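Local coordinates for surface layer protein (Geobacillus stearothermophilus, PDB 4UJ7), which probably self-assembles into the crystalline surface layer of the bacterial cell, this fragment holding domains 5 and 6 and binding calcium, at residues S161-N172 against I186-E197. Sequence-based numbering, arbitrary orientation.
Sequences SEATDTNGVIVN and ITDNGSKKVGKE. With CA (calcium ion), chain D.
E197 reaches across to the segment 161-172 and with it encloses a calcium ion. Its CG stands anti to the backbone N (chi1 -176°), and a bend at chi2 turns the carboxylate onto the metal, which it chelates through OE1 at 2.6 Å and OE2 at 2.5 Å. E162 OE2, D165 OD1, N167 OD1 and the backbone O of V169 join it; a water brings the count to seven oxygens. The amide of N167 lies nearly coplanar with that carboxylate, and its ND2 gives a bent bond to E197 OE1 (3.1 Å). Here packing is tight: V169 and E197 are buried, CG1 on CB at 3.9 Å, and V215 also covers this flank. S191 OG receives a nearly straight bond from I170 N (2.8 Å, 171°); an alanine in its place would probably leave that amide without its acceptor and weaken the link between the segments. By contrast, N172 and N189 are exposed to solvent; their amides cross at a slant, planes 27° apart, and a water bridges N172 OD1 to N189 ND2. Asx turns at D165 and N167, with a glutamate from strand 195-203 completing the coordination, make this a loop-built calcium site at the edge of a Big2-type, immunoglobulin-like beta sandwich.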
loop_
_atom_site.group_PDB
_atom_site.type_symbol
_atom_site.label_atom_id
_atom_site.label_comp_id
_atom_site.label_asym_id
_atom_site.label_seq_id
_atom_site.Cartn_x
_atom_site.Cartn_y
_atom_site.Cartn_z
ATOM N N SER A 161 -18.605 6.846 -3.187
ATOM C CA SER A 161 -18.456 8.290 -3.314
ATOM C C SER A 161 -19.840 8.921 -3.234
ATOM O O SER A 161 -20.851 8.214 -3.203
ATOM C CB SER A 161 -17.820 8.626 -4.657
ATOM O OG SER A 161 -18.630 8.151 -5.724
ATOM N N GLU A 162 -19.886 10.252 -3.265
ATOM C CA GLU A 162 -21.166 10.961 -3.228
ATOM C C GLU A 162 -22.148 10.437 -4.292
ATOM O O GLU A 162 -21.761 10.140 -5.427
ATOM C CB GLU A 162 -20.963 12.475 -3.377
ATOM C CG GLU A 162 -20.236 12.878 -4.656
ATOM C CD GLU A 162 -19.998 14.358 -4.814
ATOM O OE1 GLU A 162 -20.447 15.143 -3.932
ATOM O OE2 GLU A 162 -19.348 14.748 -5.808
ATOM N N ALA A 163 -23.411 10.306 -3.906
ATOM C CA ALA A 163 -24.447 9.769 -4.781
ATOM C C ALA A 163 -24.706 10.642 -6.010
ATOM O O ALA A 163 -24.947 10.133 -7.092
ATOM C CB ALA A 163 -25.743 9.562 -3.984
ATOM N N THR A 164 -24.683 11.955 -5.819
ATOM C CA THR A 164 -24.885 12.950 -6.869
ATOM C C THR A 164 -23.575 13.739 -6.955
ATOM O O THR A 164 -23.076 14.211 -5.924
ATOM C CB THR A 164 -26.021 13.897 -6.431
ATOM O OG1 THR A 164 -27.255 13.171 -6.397
ATOM C CG2 THR A 164 -26.163 15.091 -7.336
ATOM N N ASP A 165 -23.010 13.885 -8.152
ATOM C CA ASP A 165 -21.754 14.627 -8.301
ATOM C C ASP A 165 -21.937 16.108 -8.020
ATOM O O ASP A 165 -22.870 16.726 -8.531
ATOM C CB ASP A 165 -21.153 14.487 -9.701
ATOM C CG ASP A 165 -19.900 15.313 -9.856
ATOM O OD1 ASP A 165 -19.004 15.177 -9.005
ATOM O OD2 ASP A 165 -19.807 16.127 -10.789
ATOM N N THR A 166 -21.040 16.670 -7.215
ATOM C CA THR A 166 -21.117 18.091 -6.880
ATOM C C THR A 166 -19.819 18.849 -7.160
ATOM O O THR A 166 -19.720 20.047 -6.829
ATOM C CB THR A 166 -21.535 18.325 -5.397
ATOM O OG1 THR A 166 -20.482 17.883 -4.521
ATOM C CG2 THR A 166 -22.868 17.624 -5.025
ATOM N N ASN A 167 -18.820 18.164 -7.739
ATOM C CA ASN A 167 -17.508 18.768 -7.977
ATOM C C ASN A 167 -16.832 18.429 -9.311
ATOM O O ASN A 167 -15.679 18.828 -9.542
ATOM C CB ASN A 167 -16.553 18.453 -6.806
ATOM C CG ASN A 167 -16.193 16.987 -6.722
ATOM O OD1 ASN A 167 -16.856 16.139 -7.304
ATOM N ND2 ASN A 167 -15.107 16.677 -6.011
ATOM N N GLY A 168 -17.515 17.705 -10.199
ATOM C CA GLY A 168 -16.927 17.378 -11.509
ATOM C C GLY A 168 -15.872 16.267 -11.500
ATOM O O GLY A 168 -15.236 16.001 -12.525
ATOM N N VAL A 169 -15.676 15.644 -10.339
ATOM C CA VAL A 169 -14.758 14.503 -10.200
ATOM C C VAL A 169 -15.623 13.295 -9.917
ATOM O O VAL A 169 -16.346 13.256 -8.922
ATOM C CB VAL A 169 -13.752 14.714 -9.043
ATOM C CG1 VAL A 169 -12.741 13.567 -8.975
ATOM C CG2 VAL A 169 -13.017 16.036 -9.217
ATOM N N ILE A 170 -15.541 12.308 -10.807
ATOM C CA ILE A 170 -16.452 11.169 -10.767
ATOM C C ILE A 170 -15.638 9.890 -10.909
ATOM O O ILE A 170 -14.891 9.722 -11.900
ATOM C CB ILE A 170 -17.554 11.276 -11.854
ATOM C CG1 ILE A 170 -18.160 12.692 -11.855
ATOM C CG2 ILE A 170 -18.627 10.228 -11.587
ATOM C CD1 ILE A 170 -18.955 13.026 -13.105
ATOM N N VAL A 171 -15.775 9.004 -9.918
ATOM C CA VAL A 171 -15.022 7.742 -9.928
ATOM C C VAL A 171 -15.915 6.540 -9.655
ATOM O O VAL A 171 -16.986 6.677 -9.051
ATOM C CB VAL A 171 -13.853 7.741 -8.908
ATOM C CG1 VAL A 171 -12.852 8.837 -9.227
ATOM C CG2 VAL A 171 -14.358 7.899 -7.483
ATOM N N ASN A 172 -15.472 5.384 -10.134
ATOM C CA ASN A 172 -16.091 4.102 -9.789
ATOM C C ASN A 172 -15.236 3.365 -8.795
ATOM O O ASN A 172 -14.014 3.460 -8.847
ATOM C CB ASN A 172 -16.283 3.240 -11.036
ATOM C CG ASN A 172 -17.578 3.559 -11.774
ATOM O OD1 ASN A 172 -18.589 3.933 -11.164
ATOM N ND2 ASN A 172 -17.558 3.401 -13.084
ATOM N N ILE A 186 -10.294 1.823 -7.687
ATOM C CA ILE A 186 -10.976 3.078 -8.007
ATOM C C ILE A 186 -10.521 3.535 -9.399
ATOM O O ILE A 186 -9.319 3.613 -9.673
ATOM C CB ILE A 186 -10.622 4.175 -6.960
ATOM C CG1 ILE A 186 -10.631 3.636 -5.511
ATOM C CG2 ILE A 186 -11.562 5.369 -7.130
ATOM C CD1 ILE A 186 -11.942 2.997 -5.099
ATOM N N THR A 187 -11.471 3.845 -10.278
ATOM C CA THR A 187 -11.138 4.309 -11.635
ATOM C C THR A 187 -11.971 5.533 -12.000
ATOM O O THR A 187 -13.013 5.789 -11.387
ATOM C CB THR A 187 -11.398 3.210 -12.671
ATOM O OG1 THR A 187 -12.742 2.737 -12.522
ATOM C CG2 THR A 187 -10.401 2.031 -12.519
ATOM N N ASP A 188 -11.506 6.295 -12.986
ATOM C CA ASP A 188 -12.248 7.458 -13.508
ATOM C C ASP A 188 -13.550 6.977 -14.144
ATOM O O ASP A 188 -13.596 5.933 -14.792
ATOM C CB ASP A 188 -11.392 8.171 -14.550
ATOM C CG ASP A 188 -11.980 9.495 -15.010
ATOM O OD1 ASP A 188 -12.825 10.074 -14.307
ATOM O OD2 ASP A 188 -11.516 9.991 -16.074
ATOM N N ASN A 189 -14.609 7.755 -13.931
ATOM C CA ASN A 189 -15.895 7.543 -14.602
ATOM C C ASN A 189 -16.425 8.864 -15.144
ATOM O O ASN A 189 -17.449 9.366 -14.691
ATOM C CB ASN A 189 -16.905 6.945 -13.611
ATOM C CG ASN A 189 -18.219 6.558 -14.274
ATOM O OD1 ASN A 189 -18.257 6.225 -15.457
ATOM N ND2 ASN A 189 -19.302 6.594 -13.504
ATOM N N GLY A 190 -15.721 9.423 -16.118
ATOM C CA GLY A 190 -16.152 10.666 -16.783
ATOM C C GLY A 190 -15.937 11.968 -16.030
ATOM O O GLY A 190 -16.711 12.918 -16.220
ATOM N N SER A 191 -14.879 12.044 -15.217
ATOM C CA SER A 191 -14.508 13.305 -14.556
ATOM C C SER A 191 -14.305 14.431 -15.562
ATOM O O SER A 191 -13.623 14.237 -16.565
ATOM C CB SER A 191 -13.202 13.144 -13.769
ATOM O OG SER A 191 -13.387 12.273 -12.660
ATOM N N LYS A 192 -14.902 15.586 -15.292
ATOM C CA LYS A 192 -14.691 16.771 -16.121
ATOM C C LYS A 192 -13.623 17.700 -15.551
ATOM O O LYS A 192 -13.049 18.531 -16.281
ATOM C CB LYS A 192 -16.000 17.530 -16.300
ATOM C CG LYS A 192 -17.041 16.738 -17.074
ATOM C CD LYS A 192 -18.036 17.666 -17.739
ATOM C CE LYS A 192 -18.920 16.897 -18.702
ATOM N NZ LYS A 192 -20.102 17.717 -19.082
ATOM N N LYS A 193 -13.361 17.561 -14.251
ATOM C CA LYS A 193 -12.420 18.427 -13.552
ATOM C C LYS A 193 -11.412 17.597 -12.781
ATOM O O LYS A 193 -11.653 16.435 -12.484
ATOM C CB LYS A 193 -13.144 19.324 -12.535
ATOM C CG LYS A 193 -14.188 20.285 -13.094
ATOM C CD LYS A 193 -14.699 21.154 -11.949
ATOM C CE LYS A 193 -16.088 21.712 -12.199
ATOM N NZ LYS A 193 -16.025 22.973 -12.988
ATOM N N VAL A 194 -10.305 18.224 -12.414
ATOM C CA VAL A 194 -9.360 17.624 -11.482
ATOM C C VAL A 194 -9.773 17.991 -10.056
ATOM O O VAL A 194 -10.483 18.989 -9.834
ATOM C CB VAL A 194 -7.911 18.089 -11.751
ATOM C CG1 VAL A 194 -7.486 17.741 -13.174
ATOM C CG2 VAL A 194 -7.774 19.595 -11.517
ATOM N N GLY A 195 -9.351 17.189 -9.080
ATOM C CA GLY A 195 -9.530 17.537 -7.674
ATOM C C GLY A 195 -9.661 16.310 -6.803
ATOM O O GLY A 195 -9.511 15.177 -7.284
ATOM N N LYS A 196 -9.980 16.540 -5.533
ATOM C CA LYS A 196 -10.202 15.490 -4.555
ATOM C C LYS A 196 -11.628 14.960 -4.605
ATOM O O LYS A 196 -12.598 15.722 -4.793
ATOM C CB LYS A 196 -9.941 16.038 -3.135
ATOM C CG LYS A 196 -8.515 16.530 -2.861
ATOM C CD LYS A 196 -7.524 15.381 -2.963
ATOM C CE LYS A 196 -6.081 15.793 -2.690
ATOM N NZ LYS A 196 -5.790 15.836 -1.233
ATOM N N GLU A 197 -11.763 13.649 -4.395
ATOM C CA GLU A 197 -13.063 13.017 -4.219
ATOM C C GLU A 197 -13.051 12.180 -2.947
ATOM O O GLU A 197 -12.202 11.300 -2.794
ATOM C CB GLU A 197 -13.406 12.156 -5.448
ATOM C CG GLU A 197 -14.798 11.516 -5.423
ATOM C CD GLU A 197 -15.935 12.459 -5.759
ATOM O OE1 GLU A 197 -15.750 13.697 -5.762
ATOM O OE2 GLU A 197 -17.037 11.947 -6.052
HETATM CA CA CA D . -17.815 13.965 -7.319
HETATM O O HOH W 1 -17.484 9.834 -7.698
HETATM O O HOH W 2 -13.138 19.597 -8.480
HETATM O O HOH W 3 -19.430 6.863 -10.552
HETATM O O HOH W 4 -13.105 0.610 -10.625
HETATM O O HOH W 5 -14.824 3.536 -13.932
HETATM O O HOH W 6 -19.202 12.132 -8.064
#